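Local atomic coordinates of putative flagellar protein FliS (PDB entry 4YOK), a protein that is of unknown function, though it pairs an N-terminal prealbumin-like domain with a C-terminal domain of the E-set clan. Residues D128-K140 against N149-G161. Residues are numbered along the deposited sequence; the frame is centred on the assembly and turned at random.
Sequences DAKISRVMLLLSK and NLYRQDFSDVVPG
Selenomethionine Met135 lays its selenium over one face of the Arg152 guanidinium, SE standing 3.7 Å from CZ and offset toward the rim, a place that suits methionine's flexible, polarisable chain, here carrying selenium for sulfur. The arginine chain runs out extended, with CG anti to the backbone N (chi1 173°), and packs its methylenes beside Leu137, Arg152 CG meeting Leu137 CD2 at 3.6 Å. At its end it takes Asp154 side-on: NE donates to OD1 at 2.8 Å, almost perfectly straight, and NH2 to OD2, each oxygen using its syn lone pair. Arg133 lies alongside Asp154 with its guanidinium nearly parallel to the carboxylate, but OD2 stands well out of its plane, so this long salt bridge, 3.8 Å from Arg133 NE to Asp154 OD2, rests on charge alone. NE of Arg133 and NH2 of Arg152 come within 3.2 Å, a closeness the shared aspartate probably makes tolerable. A leucine in place of Arg152 would probably leave Asp154 without its two-pronged partner and the selenium without a flat group to lie on.

On the other face, Leu136 sets both methyls near CE1 of Phe155, and Val134 CG2 meets Val158 CB at 3.7 Å, branched and aromatic groups suited to the side turned to strand 161-168. Antiparallel backbone bonds such as Leu136 N to Gln153 O (3.0 Å) join the strands until a classic bulge, where Leu150 and Tyr151 both donate to Leu138 O. In this hairpin, strand 151-155 is outermost and 131-139 continues the sheet to 182-189, while Leu138 reaches Met116 of strand 115-124.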
loop_
_atom_site.group_PDB
_atom_site.type_symbol
_atom_site.label_atom_id
_atom_site.label_comp_id
_atom_site.label_asym_id
_atom_site.label_seq_id
_atom_site.Cartn_x
_atom_site.Cartn_y
_atom_site.Cartn_z
ATOM N N ASP A 128 13.582 -15.574 1.298
ATOM C CA ASP A 128 13.902 -15.645 2.728
ATOM C C ASP A 128 13.022 -14.728 3.595
ATOM O O ASP A 128 13.306 -14.555 4.778
ATOM C CB ASP A 128 15.388 -15.325 2.954
ATOM C CG ASP A 128 16.313 -16.494 2.700
ATOM O OD1 ASP A 128 15.878 -17.653 2.904
ATOM O OD2 ASP A 128 17.489 -16.254 2.348
ATOM N N ALA A 129 11.929 -14.194 3.031
ATOM C CA ALA A 129 11.034 -13.330 3.796
ATOM C C ALA A 129 10.162 -14.150 4.738
ATOM O O ALA A 129 9.761 -15.280 4.417
ATOM C CB ALA A 129 10.165 -12.503 2.857
ATOM N N LYS A 130 9.858 -13.558 5.901
ATOM C CA LYS A 130 9.035 -14.165 6.939
ATOM C C LYS A 130 7.910 -13.215 7.306
ATOM O O LYS A 130 8.127 -12.000 7.334
ATOM C CB LYS A 130 9.870 -14.499 8.197
ATOM C CG LYS A 130 10.995 -15.526 7.995
ATOM C CD LYS A 130 10.479 -16.941 7.700
ATOM C CE LYS A 130 11.583 -17.934 7.405
ATOM N NZ LYS A 130 12.227 -18.440 8.645
ATOM N N ILE A 131 6.752 -13.758 7.679
ATOM C CA ILE A 131 5.610 -12.907 8.067
ATOM C C ILE A 131 5.745 -12.497 9.537
ATOM O O ILE A 131 5.933 -13.353 10.393
ATOM C CB ILE A 131 4.238 -13.599 7.813
ATOM C CG1 ILE A 131 4.035 -13.962 6.322
ATOM C CG2 ILE A 131 3.065 -12.741 8.354
ATOM C CD1 ILE A 131 2.942 -14.973 6.059
ATOM N N SER A 132 5.657 -11.187 9.818
ATOM C CA SER A 132 5.703 -10.642 11.184
ATOM C C SER A 132 4.274 -10.667 11.776
ATOM O O SER A 132 4.043 -11.235 12.852
ATOM C CB SER A 132 6.273 -9.221 11.169
ATOM O OG SER A 132 6.167 -8.642 12.461
ATOM N N ARG A 133 3.296 -10.121 11.020
ATOM C CA ARG A 133 1.909 -10.159 11.456
ATOM C C ARG A 133 0.958 -10.004 10.288
ATOM O O ARG A 133 1.318 -9.453 9.245
ATOM C CB ARG A 133 1.594 -9.099 12.545
ATOM C CG ARG A 133 1.775 -7.660 12.142
ATOM C CD ARG A 133 1.357 -6.763 13.288
ATOM N NE ARG A 133 1.492 -5.351 12.942
ATOM C CZ ARG A 133 2.461 -4.555 13.384
ATOM N NH1 ARG A 133 3.387 -5.021 14.214
ATOM N NH2 ARG A 133 2.502 -3.280 13.016
ATOM N N VAL A 134 -0.250 -10.528 10.484
ATOM C CA VAL A 134 -1.378 -10.414 9.570
ATOM C C VAL A 134 -2.450 -9.616 10.330
ATOM O O VAL A 134 -2.697 -9.874 11.518
ATOM C CB VAL A 134 -1.852 -11.801 9.089
ATOM C CG1 VAL A 134 -3.088 -11.679 8.221
ATOM C CG2 VAL A 134 -0.731 -12.508 8.322
HETATM N N MSE A 135 -3.076 -8.662 9.654
HETATM C CA MSE A 135 -4.054 -7.776 10.296
HETATM C C MSE A 135 -5.391 -7.799 9.577
HETATM O O MSE A 135 -5.446 -7.711 8.345
HETATM C CB MSE A 135 -3.526 -6.319 10.342
HETATM C CG MSE A 135 -2.208 -6.186 11.092
HETATM SE SE MSE A 135 -1.469 -4.412 10.828
HETATM C CE MSE A 135 -0.654 -4.801 9.021
ATOM N N LEU A 136 -6.463 -7.937 10.360
ATOM C CA LEU A 136 -7.855 -7.876 9.905
ATOM C C LEU A 136 -8.352 -6.515 10.324
ATOM O O LEU A 136 -8.232 -6.169 11.498
ATOM C CB LEU A 136 -8.682 -9.027 10.505
ATOM C CG LEU A 136 -8.849 -10.264 9.607
ATOM C CD1 LEU A 136 -7.521 -10.860 9.182
ATOM C CD2 LEU A 136 -9.778 -11.286 10.229
ATOM N N LEU A 137 -8.806 -5.698 9.357
ATOM C CA LEU A 137 -9.197 -4.317 9.613
ATOM C C LEU A 137 -10.578 -3.971 9.121
ATOM O O LEU A 137 -11.009 -4.449 8.062
ATOM C CB LEU A 137 -8.196 -3.363 8.900
ATOM C CG LEU A 137 -6.707 -3.590 9.162
ATOM C CD1 LEU A 137 -5.839 -2.937 8.075
ATOM C CD2 LEU A 137 -6.316 -3.109 10.553
ATOM N N LEU A 138 -11.263 -3.091 9.873
ATOM C CA LEU A 138 -12.538 -2.507 9.474
ATOM C C LEU A 138 -12.444 -0.998 9.646
ATOM O O LEU A 138 -11.773 -0.521 10.571
ATOM C CB LEU A 138 -13.752 -3.048 10.252
ATOM C CG LEU A 138 -14.096 -4.537 10.055
ATOM C CD1 LEU A 138 -15.049 -5.024 11.154
ATOM C CD2 LEU A 138 -14.717 -4.789 8.673
ATOM N N SER A 139 -13.099 -0.255 8.758
ATOM C CA SER A 139 -13.131 1.199 8.839
ATOM C C SER A 139 -14.530 1.708 8.504
ATOM O O SER A 139 -15.233 1.058 7.728
ATOM C CB SER A 139 -12.109 1.793 7.859
ATOM O OG SER A 139 -12.190 3.213 7.862
ATOM N N LYS A 140 -14.928 2.871 9.064
ATOM C CA LYS A 140 -16.168 3.587 8.719
ATOM C C LYS A 140 -16.027 4.342 7.387
ATOM O O LYS A 140 -17.018 4.910 6.902
ATOM C CB LYS A 140 -16.490 4.666 9.787
ATOM C CG LYS A 140 -17.026 4.165 11.103
ATOM C CD LYS A 140 -17.580 5.321 11.938
ATOM C CE LYS A 140 -16.526 6.205 12.566
ATOM N NZ LYS A 140 -17.065 6.960 13.730
ATOM N N ASN A 149 -8.361 2.948 11.312
ATOM C CA ASN A 149 -9.378 1.919 11.337
ATOM C C ASN A 149 -10.262 2.082 12.567
ATOM O O ASN A 149 -9.882 2.766 13.519
ATOM C CB ASN A 149 -8.691 0.526 11.339
ATOM C CG ASN A 149 -7.817 0.290 12.554
ATOM O OD1 ASN A 149 -8.335 0.100 13.652
ATOM N ND2 ASN A 149 -6.485 0.289 12.395
ATOM N N LEU A 150 -11.402 1.397 12.554
ATOM C CA LEU A 150 -12.369 1.323 13.639
ATOM C C LEU A 150 -12.160 0.037 14.451
ATOM O O LEU A 150 -12.567 -0.059 15.616
ATOM C CB LEU A 150 -13.762 1.330 12.979
ATOM C CG LEU A 150 -14.930 1.660 13.851
ATOM C CD1 LEU A 150 -14.973 3.143 14.144
ATOM C CD2 LEU A 150 -16.219 1.259 13.161
ATOM N N TYR A 151 -11.566 -0.984 13.812
ATOM C CA TYR A 151 -11.312 -2.289 14.420
ATOM C C TYR A 151 -10.080 -2.893 13.780
ATOM O O TYR A 151 -9.933 -2.829 12.553
ATOM C CB TYR A 151 -12.521 -3.243 14.221
ATOM C CG TYR A 151 -12.271 -4.646 14.734
ATOM C CD1 TYR A 151 -12.550 -4.984 16.058
ATOM C CD2 TYR A 151 -11.751 -5.637 13.901
ATOM C CE1 TYR A 151 -12.296 -6.263 16.548
ATOM C CE2 TYR A 151 -11.504 -6.931 14.378
ATOM C CZ TYR A 151 -11.762 -7.231 15.708
ATOM O OH TYR A 151 -11.531 -8.492 16.213
ATOM N N ARG A 152 -9.217 -3.500 14.615
ATOM C CA ARG A 152 -8.006 -4.156 14.158
ATOM C C ARG A 152 -7.772 -5.367 15.024
ATOM O O ARG A 152 -7.851 -5.257 16.253
ATOM C CB ARG A 152 -6.787 -3.187 14.231
ATOM C CG ARG A 152 -5.442 -3.886 13.928
ATOM C CD ARG A 152 -4.282 -2.883 13.887
ATOM N NE ARG A 152 -2.995 -3.560 14.056
ATOM C CZ ARG A 152 -1.832 -2.926 14.206
ATOM N NH1 ARG A 152 -1.777 -1.600 14.149
ATOM N NH2 ARG A 152 -0.718 -3.613 14.422
ATOM N N GLN A 153 -7.469 -6.507 14.392
ATOM C CA GLN A 153 -7.080 -7.723 15.118
ATOM C C GLN A 153 -5.862 -8.302 14.427
ATOM O O GLN A 153 -5.927 -8.587 13.227
ATOM C CB GLN A 153 -8.224 -8.755 15.194
ATOM C CG GLN A 153 -7.815 -10.055 15.959
ATOM C CD GLN A 153 -7.535 -9.799 17.425
ATOM O OE1 GLN A 153 -8.265 -9.073 18.103
ATOM N NE2 GLN A 153 -6.417 -10.290 17.912
ATOM N N ASP A 154 -4.761 -8.482 15.174
ATOM C CA ASP A 154 -3.517 -9.059 14.639
ATOM C C ASP A 154 -3.417 -10.538 14.922
ATOM O O ASP A 154 -3.923 -11.027 15.935
ATOM C CB ASP A 154 -2.291 -8.359 15.235
ATOM C CG ASP A 154 -2.157 -6.883 14.890
ATOM O OD1 ASP A 154 -2.988 -6.373 14.094
ATOM O OD2 ASP A 154 -1.236 -6.243 15.413
ATOM N N PHE A 155 -2.745 -11.256 14.010
ATOM C CA PHE A 155 -2.444 -12.703 14.068
ATOM C C PHE A 155 -0.934 -12.795 13.832
ATOM O O PHE A 155 -0.437 -12.252 12.841
ATOM C CB PHE A 155 -3.290 -13.486 13.037
ATOM C CG PHE A 155 -4.793 -13.400 13.260
ATOM C CD1 PHE A 155 -5.528 -12.320 12.773
ATOM C CD2 PHE A 155 -5.461 -14.368 14.006
ATOM C CE1 PHE A 155 -6.904 -12.216 13.023
ATOM C CE2 PHE A 155 -6.840 -14.273 14.239
ATOM C CZ PHE A 155 -7.556 -13.202 13.738
ATOM N N SER A 156 -0.189 -13.404 14.772
ATOM C CA SER A 156 1.280 -13.389 14.713
ATOM C C SER A 156 1.919 -14.730 14.328
ATOM O O SER A 156 3.150 -14.822 14.295
ATOM C CB SER A 156 1.818 -12.968 16.077
ATOM O OG SER A 156 1.470 -13.971 17.022
ATOM N N ASP A 157 1.119 -15.764 14.058
ATOM C CA ASP A 157 1.713 -17.086 13.772
ATOM C C ASP A 157 1.354 -17.609 12.367
ATOM O O ASP A 157 1.466 -18.808 12.110
ATOM C CB ASP A 157 1.243 -18.087 14.852
ATOM C CG ASP A 157 -0.266 -18.330 14.834
ATOM O OD1 ASP A 157 -0.996 -17.519 14.207
ATOM O OD2 ASP A 157 -0.712 -19.327 15.435
ATOM N N VAL A 158 0.946 -16.713 11.462
ATOM C CA VAL A 158 0.564 -17.067 10.087
ATOM C C VAL A 158 1.805 -17.293 9.230
ATOM O O VAL A 158 2.799 -16.571 9.350
ATOM C CB VAL A 158 -0.363 -15.979 9.466
ATOM C CG1 VAL A 158 -0.879 -16.393 8.086
ATOM C CG2 VAL A 158 -1.536 -15.663 10.389
ATOM N N VAL A 159 1.732 -18.288 8.347
ATOM C CA VAL A 159 2.804 -18.614 7.399
ATOM C C VAL A 159 2.225 -18.490 5.966
ATOM O O VAL A 159 1.006 -18.530 5.820
ATOM C CB VAL A 159 3.452 -20.016 7.666
ATOM C CG1 VAL A 159 4.218 -20.032 8.993
ATOM C CG2 VAL A 159 2.425 -21.145 7.612
ATOM N N PRO A 160 3.058 -18.374 4.896
ATOM C CA PRO A 160 2.499 -18.291 3.533
ATOM C C PRO A 160 1.649 -19.510 3.164
ATOM O O PRO A 160 1.867 -20.619 3.672
ATOM C CB PRO A 160 3.753 -18.205 2.651
ATOM C CG PRO A 160 4.777 -17.605 3.537
ATOM C CD PRO A 160 4.531 -18.273 4.858
ATOM N N GLY A 161 0.688 -19.276 2.282
ATOM C CA GLY A 161 -0.266 -20.272 1.815
ATOM C C GLY A 161 -1.693 -19.805 2.006
ATOM O O GLY A 161 -1.953 -18.599 2.060
HETATM O O HOH W 1 3.921 -14.985 11.277
#